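Local coordinates for protein putative creatinine amidohydrolase (Bacteroides fragilis, PDB 3LUB) that probably hydrolyses non-peptide carbon-nitrogen bonds in linear amides, using a pair of zinc ions, as a member of the creatininase superfamily, at residues H37-Y40 with L41-C44; T94-A97 with I98-I102; S105-Q109 with G110-L114. All blocks are in the same frame, centred on the assembly; numbering follows the deposited sequence.

Contact 1 of 3, residues H37-Y40 with L41-C44. With ZN (zinc ion), chain B; ZN (zinc ion), chain C.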
ATOM      1  N   HIS F  37       2.919   7.234 -37.455  1.00 22.00           N
ATOM      2  CA  HIS F  37       2.192   8.380 -38.029  1.00 22.10           C
ATOM      3  C   HIS F  37       1.129   8.998 -37.121  1.00 22.38           C
ATOM      4  O   HIS F  37       0.717  10.147 -37.351  1.00 23.01           O
ATOM      5  CB  HIS F  37       1.544   7.980 -39.350  1.00 22.67           C
ATOM      6  CG  HIS F  37       0.458   6.968 -39.200  1.00 19.78           C
ATOM      7  ND1 HIS F  37       0.658   5.754 -38.579  1.00 22.77           N
ATOM      8  CD2 HIS F  37      -0.840   6.991 -39.581  1.00 17.29           C
ATOM      9  CE1 HIS F  37      -0.479   5.078 -38.579  1.00 23.42           C
ATOM     10  NE2 HIS F  37      -1.402   5.810 -39.176  1.00 18.26           N
ATOM     11  N   LEU F  38       0.685   8.275 -36.087  1.00 21.33           N
ATOM     12  CA  LEU F  38      -0.356   8.825 -35.222  1.00 20.32           C
ATOM     13  C   LEU F  38       0.252   9.380 -33.935  1.00 19.70           C
ATOM     14  O   LEU F  38       1.326   8.943 -33.511  1.00 19.45           O
ATOM     15  CB  LEU F  38      -1.395   7.773 -34.902  1.00 18.99           C
ATOM     16  CG  LEU F  38      -2.399   7.436 -36.003  1.00 17.97           C
ATOM     17  CD1 LEU F  38      -3.047   6.068 -35.640  1.00 12.80           C
ATOM     18  CD2 LEU F  38      -3.392   8.584 -36.171  1.00 18.22           C
ATOM     19  N   PRO F  39      -0.453  10.319 -33.309  1.00 20.68           N
ATOM     20  CA  PRO F  39       0.007  10.894 -32.060  1.00 20.78           C
ATOM     21  C   PRO F  39       0.121   9.908 -30.894  1.00 19.75           C
ATOM     22  O   PRO F  39      -0.721   8.987 -30.742  1.00 18.27           O
ATOM     23  CB  PRO F  39      -1.041  11.963 -31.729  1.00 19.96           C
ATOM     24  CG  PRO F  39      -2.001  11.983 -32.840  1.00 22.73           C
ATOM     25  CD  PRO F  39      -1.732  10.906 -33.776  1.00 18.81           C
ATOM     26  N   TYR F  40       1.147  10.151 -30.069  1.00 19.27           N
ATOM     27  CA  TYR F  40       1.324   9.484 -28.761  1.00 18.87           C
ATOM     28  C   TYR F  40       0.086   9.528 -27.892  1.00 18.10           C
ATOM     29  O   TYR F  40      -0.156   8.605 -27.124  1.00 18.60           O
ATOM     30  CB  TYR F  40       2.485  10.090 -27.963  1.00 18.01           C
ATOM     31  CG  TYR F  40       3.836   9.513 -28.306  1.00 20.18           C
ATOM     32  CD1 TYR F  40       4.538   9.961 -29.397  1.00 17.22           C
ATOM     33  CD2 TYR F  40       4.422   8.527 -27.512  1.00 17.47           C
ATOM     34  CE1 TYR F  40       5.797   9.425 -29.699  1.00 23.79           C
ATOM     35  CE2 TYR F  40       5.656   7.992 -27.814  1.00 18.99           C
ATOM     36  CZ  TYR F  40       6.340   8.438 -28.902  1.00 19.70           C
ATOM     37  OH  TYR F  40       7.604   7.927 -29.201  1.00 24.84           O
ATOM     38  N   LEU F  41      -0.711  10.584 -28.027  1.00 18.18           N
ATOM     39  CA  LEU F  41      -1.950  10.724 -27.230  1.00 17.30           C
ATOM     40  C   LEU F  41      -3.234  10.356 -27.941  1.00 17.73           C
ATOM     41  O   LEU F  41      -4.287  10.709 -27.476  1.00 18.17           O
ATOM     42  CB  LEU F  41      -2.049  12.158 -26.686  1.00 18.66           C
ATOM     43  CG  LEU F  41      -1.029  12.557 -25.607  1.00 16.85           C
ATOM     44  CD1 LEU F  41      -1.325  13.970 -25.123  1.00 18.53           C
ATOM     45  CD2 LEU F  41      -1.137  11.624 -24.412  1.00 17.22           C
ATOM     46  N   THR F  42      -3.151   9.621 -29.043  1.00 18.59           N
ATOM     47  CA  THR F  42      -4.336   9.097 -29.784  1.00 18.11           C
ATOM     48  C   THR F  42      -5.406   8.510 -28.878  1.00 18.60           C
ATOM     49  O   THR F  42      -6.580   8.785 -29.051  1.00 17.97           O
ATOM     50  CB  THR F  42      -3.905   8.035 -30.847  1.00 19.33           C
ATOM     51  OG1 THR F  42      -2.997   8.629 -31.802  1.00 19.08           O
ATOM     52  CG2 THR F  42      -5.118   7.388 -31.574  1.00 17.47           C
ATOM     53  N   ASP F  43      -5.013   7.715 -27.889  1.00 19.27           N
ATOM     54  CA  ASP F  43      -5.993   7.045 -27.008  1.00 18.21           C
ATOM     55  C   ASP F  43      -6.677   7.956 -26.015  1.00 18.11           C
ATOM     56  O   ASP F  43      -7.655   7.559 -25.410  1.00 17.96           O
ATOM     57  CB  ASP F  43      -5.355   5.866 -26.260  1.00 19.63           C
ATOM     58  CG  ASP F  43      -4.927   4.757 -27.176  1.00 20.79           C
ATOM     59  OD1 ASP F  43      -5.260   4.785 -28.394  1.00 21.94           O
ATOM     60  OD2 ASP F  43      -4.254   3.840 -26.667  1.00 19.48           O
ATOM     61  N   CYS F  44      -6.165   9.170 -25.851  1.00 18.63           N
ATOM     62  CA  CYS F  44      -6.818  10.225 -25.076  1.00 19.65           C
ATOM     63  C   CYS F  44      -7.701  11.104 -25.967  1.00 19.36           C
ATOM     64  O   CYS F  44      -8.826  11.449 -25.605  1.00 18.47           O
ATOM     65  CB  CYS F  44      -5.779  11.158 -24.438  1.00 21.95           C
ATOM     66  SG  CYS F  44      -4.782  10.500 -23.033  1.00 21.68           S
TER
HETATM   67 ZN    ZN B 302      -4.847   3.619 -29.843  1.00 21.51          ZN
HETATM   68 ZN    ZN C 301      -3.691   1.888 -27.086  1.00 34.65          ZN
HETATM   69  O   HOH W   1      -2.317   7.068 -26.989  1.00 18.38           O
HETATM   70  O   HOH W   2      -4.731   1.605 -29.305  1.00 27.58           O
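Pro-39 and Thr-42 meet at the start of helix 42-62, in a tight turn that leads straight into a metal ligand. The hydrogen bonds converge on one acceptor. Pro-39 O takes the backbone N-H of Thr-42 at 3.0 Å from N, which closes a type I beta turn, and also the hydroxyl of the same residue, with OG1 only 2.5 Å from that oxygen. The two donors arrive differently: OG1 lies in the carbonyl plane on a lone pair, whereas the amide comes from well above it. Thr-42 can offer both because OG1 sits beside its own backbone N (chi1 -60°), a torsion that turns CG2 to the zinc side. Water 1 adds a bridge, donating to Tyr-40 O and accepting from Asp-43 N.

Van der Waals contact surrounds the same hydroxyl: the Pro-39 ring crosses the Thr-42 side chain at about a right angle, with CD 3.3 Å from OG1, and Leu-38 CB approaches OG1 too. Leu-38 and Thr-42 also pack on helix 166-175, while Tyr-40 OH bonds to Pro-85 O.

Metal coordination comes one residue after the turn. Asp-43 spans two zinc ions, one on each carboxylate oxygen: OD1 is 1.9 Å from the chain B zinc and OD2 2.1 Å from the chain C zinc. Water 2 binds both ions too. His-34 and Glu-168 complete the protein ligands of the first ion, Glu-32 and His-120 those of the second. With Leu-41 as N-cap and Asp-43 in the first helical turn, this is the carboxylate-bridged binuclear zinc site of a creatininase-family enzyme.

Contact 2 of 3, residues T94-A97 with I98-I102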
ATOM      1  N   THR F  94      -1.867   2.062  -9.572  1.00 15.71           N
ATOM      2  CA  THR F  94      -1.709   3.482  -9.803  1.00 14.41           C
ATOM      3  C   THR F  94      -2.987   4.001 -10.426  1.00 15.64           C
ATOM      4  O   THR F  94      -3.475   5.046 -10.028  1.00 15.35           O
ATOM      5  CB  THR F  94      -0.520   3.772 -10.749  1.00 12.83           C
ATOM      6  OG1 THR F  94       0.683   3.271 -10.175  1.00 14.64           O
ATOM      7  CG2 THR F  94      -0.385   5.291 -11.032  1.00 12.30           C
ATOM      8  N   GLN F  95      -3.504   3.272 -11.423  1.00 16.58           N
ATOM      9  CA  GLN F  95      -4.780   3.616 -12.077  1.00 15.59           C
ATOM     10  C   GLN F  95      -5.897   3.619 -11.061  1.00 15.55           C
ATOM     11  O   GLN F  95      -6.727   4.495 -11.042  1.00 15.23           O
ATOM     12  CB  GLN F  95      -5.116   2.656 -13.215  1.00 14.53           C
ATOM     13  CG  GLN F  95      -4.170   2.739 -14.405  1.00 17.24           C
ATOM     14  CD  GLN F  95      -4.564   1.821 -15.546  1.00 16.58           C
ATOM     15  OE1 GLN F  95      -4.827   0.638 -15.352  1.00 23.33           O
ATOM     16  NE2 GLN F  95      -4.571   2.355 -16.740  1.00 15.97           N
ATOM     17  N   GLN F  96      -5.907   2.621 -10.200  1.00 17.09           N
ATOM     18  CA  GLN F  96      -6.978   2.512  -9.222  1.00 16.74           C
ATOM     19  C   GLN F  96      -6.916   3.686  -8.255  1.00 15.18           C
ATOM     20  O   GLN F  96      -7.927   4.223  -7.864  1.00 17.23           O
ATOM     21  CB  GLN F  96      -6.893   1.173  -8.506  1.00 15.80           C
ATOM     22  CG  GLN F  96      -7.946   0.974  -7.446  1.00 22.35           C
ATOM     23  CD  GLN F  96      -7.874  -0.401  -6.794  1.00 25.93           C
ATOM     24  OE1 GLN F  96      -7.997  -1.430  -7.463  1.00 35.41           O
ATOM     25  NE2 GLN F  96      -7.712  -0.418  -5.469  1.00 39.39           N
ATOM     26  N   ALA F  97      -5.731   4.091  -7.861  1.00 15.65           N
ATOM     27  CA  ALA F  97      -5.567   5.241  -6.997  1.00 15.54           C
ATOM     28  C   ALA F  97      -6.113   6.492  -7.663  1.00 16.35           C
ATOM     29  O   ALA F  97      -6.749   7.294  -7.012  1.00 14.42           O
ATOM     30  CB  ALA F  97      -4.081   5.447  -6.630  1.00 13.48           C
ATOM     31  N   ILE F  98      -5.848   6.652  -8.965  1.00 16.35           N
ATOM     32  CA  ILE F  98      -6.366   7.777  -9.743  1.00 14.92           C
ATOM     33  C   ILE F  98      -7.896   7.806  -9.706  1.00 15.85           C
ATOM     34  O   ILE F  98      -8.482   8.834  -9.345  1.00 15.69           O
ATOM     35  CB  ILE F  98      -5.852   7.758 -11.220  1.00 17.71           C
ATOM     36  CG1 ILE F  98      -4.344   8.103 -11.260  1.00 19.28           C
ATOM     37  CG2 ILE F  98      -6.638   8.763 -12.068  1.00 13.09           C
ATOM     38  CD1 ILE F  98      -3.640   7.724 -12.576  1.00 12.24           C
ATOM     39  N   LEU F  99      -8.527   6.681 -10.061  1.00 16.34           N
ATOM     40  CA  LEU F  99     -10.004   6.586 -10.098  1.00 16.82           C
ATOM     41  C   LEU F  99     -10.618   6.787  -8.716  1.00 17.33           C
ATOM     42  O   LEU F  99     -11.636   7.455  -8.581  1.00 18.25           O
ATOM     43  CB  LEU F  99     -10.462   5.235 -10.662  1.00 18.38           C
ATOM     44  CG  LEU F  99     -11.968   4.991 -10.888  1.00 16.82           C
ATOM     45  CD1 LEU F  99     -12.572   6.071 -11.807  1.00 13.48           C
ATOM     46  CD2 LEU F  99     -12.196   3.631 -11.456  1.00 13.46           C
ATOM     47  N   GLU F 100     -10.004   6.222  -7.684  1.00 18.17           N
ATOM     48  CA  GLU F 100     -10.399   6.506  -6.299  1.00 18.05           C
ATOM     49  C   GLU F 100     -10.435   7.986  -6.019  1.00 17.84           C
ATOM     50  O   GLU F 100     -11.397   8.483  -5.438  1.00 17.07           O
ATOM     51  CB  GLU F 100      -9.458   5.801  -5.299  1.00 18.96           C
ATOM     52  CG  GLU F 100      -9.697   4.275  -5.294  1.00 21.28           C
ATOM     53  CD  GLU F 100      -8.741   3.477  -4.421  1.00 23.74           C
ATOM     54  OE1 GLU F 100      -7.714   4.029  -4.013  1.00 20.62           O
ATOM     55  OE2 GLU F 100      -9.049   2.278  -4.164  1.00 27.26           O
ATOM     56  N   ASP F 101      -9.389   8.707  -6.431  1.00 16.73           N
ATOM     57  CA  ASP F 101      -9.318  10.142  -6.128  1.00 17.05           C
ATOM     58  C   ASP F 101     -10.360  10.934  -6.922  1.00 17.48           C
ATOM     59  O   ASP F 101     -10.953  11.850  -6.387  1.00 18.80           O
ATOM     60  CB  ASP F 101      -7.898  10.709  -6.317  1.00 18.10           C
ATOM     61  CG  ASP F 101      -6.919  10.231  -5.240  1.00 20.74           C
ATOM     62  OD1 ASP F 101      -7.340   9.627  -4.244  1.00 21.21           O
ATOM     63  OD2 ASP F 101      -5.717  10.449  -5.397  1.00 22.09           O
ATOM     64  N   ILE F 102     -10.614  10.551  -8.165  1.00 17.27           N
ATOM     65  CA  ILE F 102     -11.608  11.206  -9.006  1.00 16.04           C
ATOM     66  C   ILE F 102     -13.012  10.999  -8.443  1.00 16.68           C
ATOM     67  O   ILE F 102     -13.776  11.956  -8.312  1.00 18.33           O
ATOM     68  CB  ILE F 102     -11.537  10.694 -10.499  1.00 17.19           C
ATOM     69  CG1 ILE F 102     -10.189  11.099 -11.106  1.00 17.66           C
ATOM     70  CG2 ILE F 102     -12.769  11.211 -11.335  1.00 14.02           C
ATOM     71  CD1 ILE F 102      -9.889  10.517 -12.476  1.00 14.27           C
TER
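One turn of helix 92-108 separates Gln-96 from Glu-100, a textbook i to i+4 pairing on an alpha helix. Gln-96 holds CG anti to its main-chain nitrogen (chi1 179°) and stays extended, so that the amide stands out from the helix, and Glu-100 leans back toward it, the two chains crossing at a slant. There NE2 donates to OE2 over 3.3 Å, a bent bond that reaches the oxygen from above the carboxylate plane; amide and carboxylate planes are 53° apart. Glu-100 rises close to the backbone, its CG 3.1 Å from Gln-96 O, and that carbonyl also accepts the amide of Glu-100, with N 2.9 Å away. The other carboxylate oxygen, OE1, forms a salt bridge with Arg-91 of the second subunit.

The same spacing recurs round the helix. Ile-98 lays CG1 3.4 Å from Thr-94 O, the acceptor of its own N-H, and Asp-101 likewise brings CG within 3.4 Å of Ala-97 O. Asp-101 then bonds Arg-91 and Thr-94 of the second subunit, while Thr-94 reaches Asp-101 of that subunit in return. Leu-99 turns to strands 23-28 and 113-118 and to helix 126-135, and Ile-98 packs on Trp-28 of strand 23-28, so the helix lies between the parallel sheet and the neighbouring subunit.

Contact 3 of 3, residues S105-Q109 with G110-L114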
ATOM      1  N   SER F 105     -13.704  12.836  -5.049  1.00 18.00           N
ATOM      2  CA  SER F 105     -13.988  14.254  -5.335  1.00 18.09           C
ATOM      3  C   SER F 105     -15.363  14.471  -5.940  1.00 17.33           C
ATOM      4  O   SER F 105     -16.167  15.221  -5.398  1.00 17.52           O
ATOM      5  CB  SER F 105     -12.915  14.834  -6.250  1.00 18.62           C
ATOM      6  OG  SER F 105     -11.717  15.022  -5.525  1.00 20.65           O
ATOM      7  N   LEU F 106     -15.659  13.767  -7.024  1.00 17.76           N
ATOM      8  CA  LEU F 106     -16.989  13.871  -7.651  1.00 17.56           C
ATOM      9  C   LEU F 106     -18.141  13.537  -6.672  1.00 18.78           C
ATOM     10  O   LEU F 106     -19.199  14.135  -6.704  1.00 18.29           O
ATOM     11  CB  LEU F 106     -17.090  12.974  -8.879  1.00 15.69           C
ATOM     12  CG  LEU F 106     -16.155  13.205 -10.072  1.00 17.10           C
ATOM     13  CD1 LEU F 106     -16.404  12.126 -11.084  1.00 13.93           C
ATOM     14  CD2 LEU F 106     -16.327  14.556 -10.710  1.00 12.56           C
ATOM     15  N   HIS F 107     -17.928  12.563  -5.799  1.00 19.89           N
ATOM     16  CA  HIS F 107     -18.944  12.216  -4.817  1.00 21.30           C
ATOM     17  C   HIS F 107     -19.187  13.349  -3.815  1.00 21.12           C
ATOM     18  O   HIS F 107     -20.328  13.644  -3.481  1.00 22.71           O
ATOM     19  CB  HIS F 107     -18.561  10.919  -4.080  1.00 23.64           C
ATOM     20  CG  HIS F 107     -19.688  10.334  -3.285  1.00 21.97           C
ATOM     21  ND1 HIS F 107     -20.000  10.776  -2.020  1.00 24.61           N
ATOM     22  CD2 HIS F 107     -20.596   9.379  -3.589  1.00 24.13           C
ATOM     23  CE1 HIS F 107     -21.044  10.108  -1.573  1.00 27.29           C
ATOM     24  NE2 HIS F 107     -21.428   9.260  -2.508  1.00 25.36           N
ATOM     25  N   VAL F 108     -18.122  13.963  -3.305  1.00 21.83           N
ATOM     26  CA  VAL F 108     -18.249  15.106  -2.408  1.00 22.34           C
ATOM     27  C   VAL F 108     -19.037  16.229  -3.094  1.00 22.37           C
ATOM     28  O   VAL F 108     -19.798  16.969  -2.448  1.00 22.44           O
ATOM     29  CB  VAL F 108     -16.856  15.627  -1.988  1.00 26.30           C
ATOM     30  CG1 VAL F 108     -16.903  17.080  -1.501  1.00 28.71           C
ATOM     31  CG2 VAL F 108     -16.262  14.724  -0.936  1.00 30.28           C
ATOM     32  N   GLN F 109     -18.841  16.364  -4.400  1.00 21.46           N
ATOM     33  CA  GLN F 109     -19.485  17.430  -5.183  1.00 21.77           C
ATOM     34  C   GLN F 109     -20.967  17.193  -5.467  1.00 23.08           C
ATOM     35  O   GLN F 109     -21.613  18.088  -5.977  1.00 23.44           O
ATOM     36  CB  GLN F 109     -18.741  17.658  -6.509  1.00 21.83           C
ATOM     37  CG  GLN F 109     -17.316  18.145  -6.302  1.00 18.55           C
ATOM     38  CD  GLN F 109     -16.414  17.875  -7.482  1.00 16.49           C
ATOM     39  OE1 GLN F 109     -16.865  17.587  -8.586  1.00 20.68           O
ATOM     40  NE2 GLN F 109     -15.132  17.971  -7.248  1.00 16.69           N
ATOM     41  N   GLY F 110     -21.469  15.980  -5.180  1.00 22.86           N
ATOM     42  CA  GLY F 110     -22.890  15.619  -5.345  1.00 22.15           C
ATOM     43  C   GLY F 110     -23.197  14.741  -6.545  1.00 22.17           C
ATOM     44  O   GLY F 110     -24.350  14.339  -6.753  1.00 21.67           O
ATOM     45  N   PHE F 111     -22.171  14.408  -7.325  1.00 21.02           N
ATOM     46  CA  PHE F 111     -22.365  13.598  -8.518  1.00 19.71           C
ATOM     47  C   PHE F 111     -22.474  12.139  -8.150  1.00 20.26           C
ATOM     48  O   PHE F 111     -21.870  11.691  -7.172  1.00 21.34           O
ATOM     49  CB  PHE F 111     -21.220  13.825  -9.532  1.00 21.95           C
ATOM     50  CG  PHE F 111     -21.121  15.242  -9.972  1.00 17.82           C
ATOM     51  CD1 PHE F 111     -22.169  15.824 -10.681  1.00 21.47           C
ATOM     52  CD2 PHE F 111     -20.027  16.027  -9.630  1.00 20.32           C
ATOM     53  CE1 PHE F 111     -22.110  17.137 -11.070  1.00 19.70           C
ATOM     54  CE2 PHE F 111     -19.985  17.374 -10.002  1.00 20.72           C
ATOM     55  CZ  PHE F 111     -21.029  17.916 -10.728  1.00 22.44           C
ATOM     56  N   ARG F 112     -23.232  11.401  -8.949  1.00 19.84           N
ATOM     57  CA  ARG F 112     -23.530  10.004  -8.676  1.00 21.33           C
ATOM     58  C   ARG F 112     -23.499   9.104  -9.870  1.00 20.47           C
ATOM     59  O   ARG F 112     -23.845   7.960  -9.720  1.00 21.20           O
ATOM     60  CB  ARG F 112     -24.922   9.888  -8.041  1.00 20.84           C
ATOM     61  CG  ARG F 112     -25.067  10.656  -6.744  1.00 21.05           C
ATOM     62  CD  ARG F 112     -24.164  10.045  -5.655  1.00 22.73           C
ATOM     63  NE  ARG F 112     -24.322  10.666  -4.343  1.00 21.89           N
ATOM     64  CZ  ARG F 112     -23.601  11.678  -3.888  1.00 20.48           C
ATOM     65  NH1 ARG F 112     -22.659  12.235  -4.633  1.00 22.55           N
ATOM     66  NH2 ARG F 112     -23.822  12.155  -2.681  1.00 19.79           N
ATOM     67  N   LYS F 113     -23.100   9.576 -11.042  1.00 19.59           N
ATOM     68  CA  LYS F 113     -23.074   8.763 -12.241  1.00 20.24           C
ATOM     69  C   LYS F 113     -21.856   9.125 -13.086  1.00 19.92           C
ATOM     70  O   LYS F 113     -21.642  10.320 -13.420  1.00 19.65           O
ATOM     71  CB  LYS F 113     -24.332   9.025 -13.063  1.00 21.77           C
ATOM     72  CG  LYS F 113     -25.579   8.663 -12.332  1.00 27.22           C
ATOM     73  CD  LYS F 113     -26.802   8.999 -13.121  1.00 35.64           C
ATOM     74  CE  LYS F 113     -28.048   8.424 -12.441  1.00 39.51           C
ATOM     75  NZ  LYS F 113     -29.265   9.106 -12.986  1.00 42.87           N
ATOM     76  N   LEU F 114     -21.069   8.106 -13.435  1.00 18.84           N
ATOM     77  CA  LEU F 114     -19.833   8.307 -14.175  1.00 18.64           C
ATOM     78  C   LEU F 114     -19.695   7.244 -15.229  1.00 17.92           C
ATOM     79  O   LEU F 114     -19.915   6.069 -14.956  1.00 19.13           O
ATOM     80  CB  LEU F 114     -18.622   8.239 -13.199  1.00 19.99           C
ATOM     81  CG  LEU F 114     -17.192   8.265 -13.739  1.00 15.90           C
ATOM     82  CD1 LEU F 114     -16.792   9.617 -14.369  1.00 11.93           C
ATOM     83  CD2 LEU F 114     -16.181   7.873 -12.633  1.00 18.03           C
TER
HETATM   84  O   HOH W   3     -22.318  14.437  -1.428  1.00 25.72           O
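His-107 places its ring by setting CG opposite the backbone nitrogen (chi1 -167°), and Arg-112 meets it by folding back at its second torsion (chi2 -66°). The guanidinium then lies flat over one face of the imidazole, centres 3.7 Å apart and planes within 5° of each other. Asp-138 attends both groups, bonding His-107 NE2 and making a weak, long ion pair with Arg-112 NE, and its charge may ease the stacking.

Arg-112 NH1 also grips the backbone twice: it donates to His-107 O at 3.0 Å, in the carbonyl plane on a lone pair, and to Phe-111 O at 2.7 Å. Water 3, at the guanidinium edge, joins NH2 to His-107 O. That carbonyl receives Gly-110 N as well, from above its plane at 3.1 Å. The two backbone bonds, Phe-111 N to Leu-106 O at 3.0 Å and Gly-110 N to His-107 O, form a Schellman motif, and the positive phi of Gly-110 suits glycine.

Leu-106 CD2 packs 4.1 Å from Phe-111 CD2, and Gln-109 OE1 stands at the edge of the phenyl ring, the amide nearly perpendicular to it. Both OE1 and the ring also engage Phe-86 of the second subunit. On the inner side Leu-106 CD1 touches Leu-114 CD1, and both leucines rest on Ile-24 and Phe-139, where the chain leaves helix 92-108 for strand 113-118, between strands 23-28 and 140-145.

Read from the N terminus, the three contacts come in series, none nested within another or crossing it, and each closes only a turn or so of chain. Contact 1 ends the loop after strand 23-28 and starts helix 42-62 at the zinc site. Contact 2 lies in the body of helix 92-108, its centre about 22 Å from that of contact 1. Contact 3 terminates that same helix and hands the chain to strand 113-118. Contacts 2 and 3 touch where Leu-99 CD1 packs 4.1 Å from Leu-114 CD2, pinning helix to sheet; contacts 1 and 3 fall on opposite sides of the chain's centre. All three reach the second subunit.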